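Local coordinates for spore coat polysaccharide biosynthesis protein spsE (Bacillus subtilis, PDB 1VLI), which probably acts as a sialic acid synthase-like enzyme, of the N-acylneuraminate-9-phosphate synthase type, in making the spore coat polysaccharide, at residues A[122-127]-A[151-156]; A[361-366]-A[372-377]. All coordinates share one frame; numbering follows the deposited sequence.

Interaction 1 of 2, residues A[122-127]-A[151-156]; sequences CDEGSA and LKYVAR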
ATOM      1  N   CYS A 122       6.152   4.964  -3.530  1.00 60.48           N
ATOM      2  CA  CYS A 122       6.998   3.789  -3.755  1.00 63.64           C
ATOM      3  C   CYS A 122       8.513   4.047  -3.787  1.00 64.38           C
ATOM      4  O   CYS A 122       9.271   3.129  -4.077  1.00 62.83           O
ATOM      5  CB  CYS A 122       6.592   3.100  -5.063  1.00 65.65           C
ATOM      6  SG  CYS A 122       6.530   4.249  -6.463  1.00 70.38           S
ATOM      7  N   ASP A 123       8.939   5.293  -3.572  1.00 63.93           N
ATOM      8  CA  ASP A 123      10.344   5.618  -3.413  1.00 63.00           C
ATOM      9  C   ASP A 123      10.525   6.987  -2.779  1.00 65.10           C
ATOM     10  O   ASP A 123       9.546   7.698  -2.505  1.00 64.86           O
ATOM     11  CB  ASP A 123      11.114   5.526  -4.733  1.00 63.62           C
ATOM     12  CG  ASP A 123      10.368   6.118  -5.910  1.00 67.67           C
ATOM     13  OD1 ASP A 123       9.941   7.304  -5.851  1.00 67.70           O
ATOM     14  OD2 ASP A 123      10.206   5.460  -6.970  1.00 68.68           O
ATOM     15  N   GLU A 124      11.783   7.347  -2.542  1.00 63.22           N
ATOM     16  CA  GLU A 124      12.136   8.623  -1.934  1.00 63.37           C
ATOM     17  C   GLU A 124      11.537   9.816  -2.724  1.00 62.87           C
ATOM     18  O   GLU A 124      10.963  10.737  -2.134  1.00 63.21           O
ATOM     19  CB  GLU A 124      13.667   8.717  -1.772  1.00 63.92           C
ATOM     20  CG  GLU A 124      14.281   7.778  -0.708  1.00 71.35           C
ATOM     21  CD  GLU A 124      14.477   6.280  -1.104  1.00 79.46           C
ATOM     22  OE1 GLU A 124      14.088   5.842  -2.226  1.00 72.58           O
ATOM     23  OE2 GLU A 124      15.053   5.508  -0.271  1.00 75.80           O
ATOM     24  N   GLY A 125      11.614   9.754  -4.052  1.00 61.41           N
ATOM     25  CA  GLY A 125      11.148  10.824  -4.927  1.00 58.63           C
ATOM     26  C   GLY A 125       9.638  11.007  -5.014  1.00 60.16           C
ATOM     27  O   GLY A 125       9.140  12.147  -5.037  1.00 63.00           O
ATOM     28  N   SER A 126       8.901   9.899  -5.103  1.00 59.91           N
ATOM     29  CA  SER A 126       7.437   9.947  -5.024  1.00 58.78           C
ATOM     30  C   SER A 126       7.015  10.470  -3.647  1.00 58.82           C
ATOM     31  O   SER A 126       6.075  11.276  -3.529  1.00 59.53           O
ATOM     32  CB  SER A 126       6.810   8.583  -5.315  1.00 57.73           C
ATOM     33  OG  SER A 126       7.399   7.562  -4.520  1.00 64.31           O
ATOM     34  N   ALA A 127       7.735  10.038  -2.613  1.00 56.38           N
ATOM     35  CA  ALA A 127       7.500  10.527  -1.261  1.00 54.86           C
ATOM     36  C   ALA A 127       7.624  12.067  -1.171  1.00 52.03           C
ATOM     37  O   ALA A 127       6.833  12.713  -0.515  1.00 50.61           O
ATOM     38  CB  ALA A 127       8.419   9.839  -0.265  1.00 54.55           C
ATOM     39  N   LEU A 151      10.793   2.912   4.037  1.00 56.90           N
ATOM     40  CA  LEU A 151       9.969   2.997   5.241  1.00 54.66           C
ATOM     41  C   LEU A 151      10.584   3.973   6.240  1.00 54.72           C
ATOM     42  O   LEU A 151       9.876   4.675   6.924  1.00 56.84           O
ATOM     43  CB  LEU A 151       9.743   1.610   5.889  1.00 52.07           C
ATOM     44  CG  LEU A 151       9.013   0.571   5.035  1.00 59.20           C
ATOM     45  CD1 LEU A 151       9.013  -0.791   5.734  1.00 49.16           C
ATOM     46  CD2 LEU A 151       7.567   0.989   4.652  1.00 57.42           C
ATOM     47  N   LYS A 152      11.911   3.984   6.326  1.00 57.96           N
ATOM     48  CA  LYS A 152      12.668   4.843   7.228  1.00 59.68           C
ATOM     49  C   LYS A 152      12.521   6.297   6.781  1.00 60.15           C
ATOM     50  O   LYS A 152      12.359   7.204   7.588  1.00 63.10           O
ATOM     51  CB  LYS A 152      14.128   4.411   7.152  1.00 57.73           C
ATOM     52  CG  LYS A 152      15.020   4.815   8.302  1.00 65.13           C
ATOM     53  CD  LYS A 152      16.495   4.516   7.966  1.00 67.00           C
ATOM     54  CE  LYS A 152      17.428   4.626   9.191  1.00 87.32           C
ATOM     55  NZ  LYS A 152      18.339   3.432   9.371  1.00 88.96           N
ATOM     56  N   TYR A 153      12.581   6.507   5.478  1.00 59.85           N
ATOM     57  CA  TYR A 153      12.596   7.841   4.907  1.00 60.23           C
ATOM     58  C   TYR A 153      11.266   8.526   5.151  1.00 61.17           C
ATOM     59  O   TYR A 153      11.223   9.668   5.592  1.00 61.40           O
ATOM     60  CB  TYR A 153      12.836   7.727   3.416  1.00 58.59           C
ATOM     61  CG  TYR A 153      13.020   9.023   2.699  1.00 58.82           C
ATOM     62  CD1 TYR A 153      11.924   9.727   2.202  1.00 58.58           C
ATOM     63  CD2 TYR A 153      14.281   9.529   2.471  1.00 59.75           C
ATOM     64  CE1 TYR A 153      12.076  10.896   1.513  1.00 52.35           C
ATOM     65  CE2 TYR A 153      14.451  10.710   1.780  1.00 66.69           C
ATOM     66  CZ  TYR A 153      13.343  11.395   1.299  1.00 66.85           C
ATOM     67  OH  TYR A 153      13.514  12.574   0.589  1.00 62.29           O
ATOM     68  N   VAL A 154      10.182   7.808   4.887  1.00 61.80           N
ATOM     69  CA  VAL A 154       8.863   8.344   5.108  1.00 60.14           C
ATOM     70  C   VAL A 154       8.526   8.440   6.611  1.00 60.82           C
ATOM     71  O   VAL A 154       7.925   9.421   7.054  1.00 60.65           O
ATOM     72  CB  VAL A 154       7.816   7.518   4.365  1.00 60.97           C
ATOM     73  CG1 VAL A 154       6.463   8.131   4.560  1.00 60.47           C
ATOM     74  CG2 VAL A 154       8.138   7.465   2.888  1.00 58.36           C
ATOM     75  N   ALA A 155       8.904   7.430   7.397  1.00 58.57           N
ATOM     76  CA  ALA A 155       8.649   7.490   8.842  1.00 58.31           C
ATOM     77  C   ALA A 155       9.120   8.834   9.450  1.00 59.07           C
ATOM     78  O   ALA A 155       8.486   9.358  10.356  1.00 60.23           O
ATOM     79  CB  ALA A 155       9.293   6.335   9.550  1.00 52.36           C
ATOM     80  N   ARG A 156      10.224   9.375   8.945  1.00 58.81           N
ATOM     81  CA  ARG A 156      10.802  10.607   9.499  1.00 61.87           C
ATOM     82  C   ARG A 156       9.990  11.873   9.206  1.00 61.42           C
ATOM     83  O   ARG A 156      10.282  12.927   9.748  1.00 60.59           O
ATOM     84  CB  ARG A 156      12.233  10.809   9.004  1.00 60.27           C
ATOM     85  CG  ARG A 156      13.242   9.999   9.757  1.00 64.72           C
ATOM     86  CD  ARG A 156      14.605  10.019   9.119  1.00 65.91           C
ATOM     87  NE  ARG A 156      15.443   8.982   9.692  1.00 84.88           N
ATOM     88  CZ  ARG A 156      16.723   8.786   9.392  1.00 93.78           C
ATOM     89  NH1 ARG A 156      17.339   9.571   8.514  1.00 88.45           N
ATOM     90  NH2 ARG A 156      17.391   7.794   9.980  1.00 97.01           N
TER
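With CG anti to the backbone N (chi1 -174°), Tyr-153 extends its ring toward helix 124-131, where it meets Glu-124, whose chain has CG beside the backbone N and anti to the carbonyl carbon and then bends at chi2. The bend lays the methylene CG of Glu-124 over one face of the phenol ring, 3.8 Å from the Tyr-153 ring centroid and 17° off the ring normal, a CH-pi contact displaced toward the rim. The aliphatic CB and CG of the glutamate do the touching, and its carboxylate plane is turned 74° from the ring. Ala-127 adds apolar contacts: its CB lies 4.2 Å from Tyr-153 CE1, obliquely to the ring, and 4.0 Å from Val-154 CG2. The contact joins two neighbouring helices on the outside of the TIM barrel of the NeuB family, the first turn of helix 124-131 and the C-terminal part of helix 148-155, with Val-154 also resting on Phe-138 of strand 138-140 that lies between them in sequence. Tyr-153 OH is hydrogen-bonded to Asp-128, one residue beyond Ala-127, which ties the far end of the ring to the same helix. An alanine in place of Tyr-153 would be likely to open a gap beside Glu-124 CG and Ala-127 and leave Asp-128 without its phenol partner. Asp-123, just before helix 124-131, is its N-cap: Asp-123 OD1 accepts from Ser-126 N at 2.9 Å, while Asp-123 OD2 forms a salt bridge with Arg-70. Ser-126 OG in turn accepts from Cys-122 N at 3.0 Å.

Interaction 2 of 2, residues A[361-366]-A[372-377]; sequences AVRDIP and VWDDIL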
ATOM      1  N   ALA A 361      32.619  -4.235  -4.789  1.00 58.13           N
ATOM      2  CA  ALA A 361      32.309  -5.497  -5.493  1.00 56.94           C
ATOM      3  C   ALA A 361      33.527  -6.439  -5.490  1.00 55.39           C
ATOM      4  O   ALA A 361      34.681  -5.990  -5.667  1.00 54.57           O
ATOM      5  CB  ALA A 361      31.873  -5.197  -6.943  1.00 52.85           C
ATOM      6  N   VAL A 362      33.294  -7.743  -5.327  1.00 55.32           N
ATOM      7  CA  VAL A 362      34.426  -8.681  -5.480  1.00 53.34           C
ATOM      8  C   VAL A 362      34.525  -9.314  -6.866  1.00 53.13           C
ATOM      9  O   VAL A 362      35.452 -10.056  -7.146  1.00 57.34           O
ATOM     10  CB  VAL A 362      34.507  -9.738  -4.358  1.00 52.56           C
ATOM     11  CG1 VAL A 362      34.502  -9.060  -3.007  1.00 54.02           C
ATOM     12  CG2 VAL A 362      33.397 -10.784  -4.473  1.00 48.80           C
ATOM     13  N   ARG A 363      33.564  -9.017  -7.727  1.00 52.72           N
ATOM     14  CA  ARG A 363      33.606  -9.436  -9.126  1.00 52.31           C
ATOM     15  C   ARG A 363      32.718  -8.499  -9.936  1.00 54.35           C
ATOM     16  O   ARG A 363      31.867  -7.810  -9.371  1.00 54.90           O
ATOM     17  CB  ARG A 363      33.093 -10.862  -9.278  1.00 49.29           C
ATOM     18  CG  ARG A 363      31.683 -11.081  -8.708  1.00 50.48           C
ATOM     19  CD  ARG A 363      31.282 -12.541  -8.631  1.00 51.77           C
ATOM     20  NE  ARG A 363      29.836 -12.735  -8.523  1.00 54.86           N
ATOM     21  CZ  ARG A 363      29.250 -13.932  -8.537  1.00 60.27           C
ATOM     22  NH1 ARG A 363      29.996 -15.025  -8.656  1.00 58.60           N
ATOM     23  NH2 ARG A 363      27.929 -14.053  -8.428  1.00 52.71           N
ATOM     24  N   ASP A 364      32.897  -8.511 -11.252  1.00 54.59           N
ATOM     25  CA  ASP A 364      32.030  -7.784 -12.168  1.00 56.09           C
ATOM     26  C   ASP A 364      30.563  -8.170 -12.004  1.00 57.46           C
ATOM     27  O   ASP A 364      30.246  -9.345 -11.945  1.00 60.76           O
ATOM     28  CB  ASP A 364      32.430  -8.093 -13.606  1.00 56.05           C
ATOM     29  CG  ASP A 364      33.827  -7.601 -13.951  1.00 55.88           C
ATOM     30  OD1 ASP A 364      34.428  -6.826 -13.164  1.00 50.96           O
ATOM     31  OD2 ASP A 364      34.384  -7.947 -15.012  1.00 50.80           O
ATOM     32  N   ILE A 365      29.675  -7.187 -11.942  1.00 56.47           N
ATOM     33  CA  ILE A 365      28.241  -7.455 -11.934  1.00 57.05           C
ATOM     34  C   ILE A 365      27.634  -6.744 -13.138  1.00 59.43           C
ATOM     35  O   ILE A 365      27.876  -5.547 -13.334  1.00 58.10           O
ATOM     36  CB  ILE A 365      27.603  -6.961 -10.637  1.00 53.52           C
ATOM     37  CG1 ILE A 365      28.537  -7.229  -9.450  1.00 52.15           C
ATOM     38  CG2 ILE A 365      26.254  -7.635 -10.427  1.00 60.12           C
ATOM     39  CD1 ILE A 365      28.127  -6.562  -8.154  1.00 49.36           C
ATOM     40  N   PRO A 366      26.893  -7.476 -13.976  1.00 62.31           N
ATOM     41  CA  PRO A 366      26.182  -6.857 -15.100  1.00 63.38           C
ATOM     42  C   PRO A 366      25.113  -5.856 -14.610  1.00 64.36           C
ATOM     43  O   PRO A 366      24.652  -5.952 -13.466  1.00 64.91           O
ATOM     44  CB  PRO A 366      25.534  -8.058 -15.798  1.00 63.29           C
ATOM     45  CG  PRO A 366      26.357  -9.259 -15.355  1.00 63.81           C
ATOM     46  CD  PRO A 366      26.717  -8.945 -13.942  1.00 62.59           C
ATOM     47  N   VAL A 372      23.736 -10.516  -5.128  1.00 57.27           N
ATOM     48  CA  VAL A 372      23.797 -11.866  -4.655  1.00 55.91           C
ATOM     49  C   VAL A 372      25.043 -11.881  -3.736  1.00 56.08           C
ATOM     50  O   VAL A 372      25.852 -10.954  -3.785  1.00 56.06           O
ATOM     51  CB  VAL A 372      23.930 -12.763  -5.910  1.00 57.10           C
ATOM     52  CG1 VAL A 372      25.288 -13.393  -6.032  1.00 53.02           C
ATOM     53  CG2 VAL A 372      22.746 -13.725  -6.061  1.00 50.09           C
ATOM     54  N   TRP A 373      25.186 -12.885  -2.875  1.00 55.63           N
ATOM     55  CA  TRP A 373      26.260 -12.863  -1.873  1.00 54.27           C
ATOM     56  C   TRP A 373      27.622 -13.013  -2.499  1.00 54.47           C
ATOM     57  O   TRP A 373      28.608 -12.421  -2.046  1.00 55.40           O
ATOM     58  CB  TRP A 373      26.043 -13.941  -0.808  1.00 56.28           C
ATOM     59  CG  TRP A 373      25.026 -13.542   0.190  1.00 54.13           C
ATOM     60  CD1 TRP A 373      23.783 -14.083   0.357  1.00 58.98           C
ATOM     61  CD2 TRP A 373      25.133 -12.476   1.152  1.00 56.03           C
ATOM     62  NE1 TRP A 373      23.110 -13.422   1.365  1.00 53.68           N
ATOM     63  CE2 TRP A 373      23.918 -12.432   1.869  1.00 54.78           C
ATOM     64  CE3 TRP A 373      26.132 -11.538   1.469  1.00 66.43           C
ATOM     65  CZ2 TRP A 373      23.686 -11.515   2.902  1.00 50.36           C
ATOM     66  CZ3 TRP A 373      25.882 -10.605   2.486  1.00 59.79           C
ATOM     67  CH2 TRP A 373      24.677 -10.607   3.181  1.00 58.48           C
ATOM     68  N   ASP A 374      27.677 -13.792  -3.567  1.00 54.79           N
ATOM     69  CA  ASP A 374      28.921 -14.023  -4.257  1.00 53.94           C
ATOM     70  C   ASP A 374      29.517 -12.771  -4.878  1.00 54.98           C
ATOM     71  O   ASP A 374      30.687 -12.778  -5.247  1.00 56.62           O
ATOM     72  CB  ASP A 374      28.718 -15.086  -5.313  1.00 56.14           C
ATOM     73  CG  ASP A 374      28.793 -16.494  -4.744  1.00 63.31           C
ATOM     74  OD1 ASP A 374      29.036 -16.681  -3.526  1.00 65.57           O
ATOM     75  OD2 ASP A 374      28.613 -17.486  -5.463  1.00 74.27           O
ATOM     76  N   ASP A 375      28.718 -11.709  -4.991  1.00 54.95           N
ATOM     77  CA  ASP A 375      29.175 -10.442  -5.545  1.00 54.58           C
ATOM     78  C   ASP A 375      29.927  -9.666  -4.481  1.00 54.02           C
ATOM     79  O   ASP A 375      30.679  -8.767  -4.811  1.00 53.28           O
ATOM     80  CB  ASP A 375      27.981  -9.591  -6.047  1.00 54.78           C
ATOM     81  CG  ASP A 375      27.216 -10.252  -7.211  1.00 57.50           C
ATOM     82  OD1 ASP A 375      27.875 -10.995  -7.978  1.00 56.30           O
ATOM     83  OD2 ASP A 375      25.970 -10.100  -7.438  1.00 47.34           O
ATOM     84  N   ILE A 376      29.706 -10.001  -3.205  1.00 55.49           N
ATOM     85  CA  ILE A 376      30.292  -9.228  -2.089  1.00 57.60           C
ATOM     86  C   ILE A 376      31.241  -9.986  -1.169  1.00 60.24           C
ATOM     87  O   ILE A 376      32.041  -9.351  -0.473  1.00 63.23           O
ATOM     88  CB  ILE A 376      29.218  -8.482  -1.253  1.00 57.77           C
ATOM     89  CG1 ILE A 376      28.008  -9.344  -0.987  1.00 63.57           C
ATOM     90  CG2 ILE A 376      28.703  -7.234  -1.992  1.00 57.12           C
ATOM     91  CD1 ILE A 376      26.748  -8.533  -0.983  1.00 63.25           C
ATOM     92  N   LEU A 377      31.184 -11.322  -1.195  1.00 58.09           N
ATOM     93  CA  LEU A 377      32.000 -12.159  -0.318  1.00 54.90           C
ATOM     94  C   LEU A 377      33.218 -12.783  -1.003  1.00 52.63           C
ATOM     95  O   LEU A 377      33.129 -13.382  -2.094  1.00 50.34           O
ATOM     96  CB  LEU A 377      31.137 -13.219   0.372  1.00 56.91           C
ATOM     97  CG  LEU A 377      30.075 -12.632   1.309  1.00 56.15           C
ATOM     98  CD1 LEU A 377      29.112 -13.712   1.760  1.00 57.90           C
ATOM     99  CD2 LEU A 377      30.698 -11.888   2.520  1.00 56.63           C
TER
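Arg-363 reaches across to Asp-374 and Asp-375. From CB, a chi1 of 55° sets CG between the backbone N and the carbonyl carbon, and the chain then runs extended to NE. Arg-363 CG passes the carboxylate of Asp-375, 3.9 Å from its OD1, and Arg-363 CD comes to 3.4 Å from Asp-374 O. Arg-363 NE donates to Asp-375 OD1 at 2.7 Å; the oxygen lies at the guanidinium edge, close to its plane, although the carboxylate itself is turned 53° from that plane. NH2 adds a weak second bond, so one carboxylate oxygen accepts from both NE and NH2. At the tip, Asp-374 CB covers one guanidinium face, 3.4 Å from Arg-363 NH2, and Val-372 CG1 approaches that nitrogen obliquely. CZ and NH1 also lie near Asp-374 CB, and Arg-363 NH1 has Asp-374 OD2 4.3 Å away, well out of the guanidinium plane: attraction of charges, not a bond. The other carboxylate oxygen, Asp-375 OD2, accepts weakly from Val-372 N. Its methylene is packed as well: Ile-365 CD1 lies 3.7 Å from Asp-375 CB. The backbones are joined by a nearly straight hydrogen bond (176°) from Val-362 N to Asp-375 O, and Val-362 CG1 packs 3.5 Å from Ile-376 O. Both segments are irregular parts of the C-terminal SAF, or antifreeze protein-like, domain, following helix 352-356. Ile-365 and Ile-376 both rest on Phe-330, in the loop between strands 317-320 and 335-338, while Pro-366 O is hydrogen-bonded to Thr-320 at the end of the first of these strands.

From the N terminus, after a short antiparallel pair, 15-18 and 21-24, the chain builds the first barrel strands and helices up to strand 116-118, then enters interaction 1, which closes a loop of 23 residues containing strand 138-140. The rest of the barrel follows, and the chain passes on into the SAF domain. There interaction 2 closes a much shorter loop, only five residues between its segments, near the C terminus. The two loops neither nest nor cross: they lie in series, one in each family region. Their centres are 28 Å apart and their nearest atoms about 17 Å, so the two do not touch: interaction 1 joins barrel helices, interaction 2 two loop segments of the C-terminal domain.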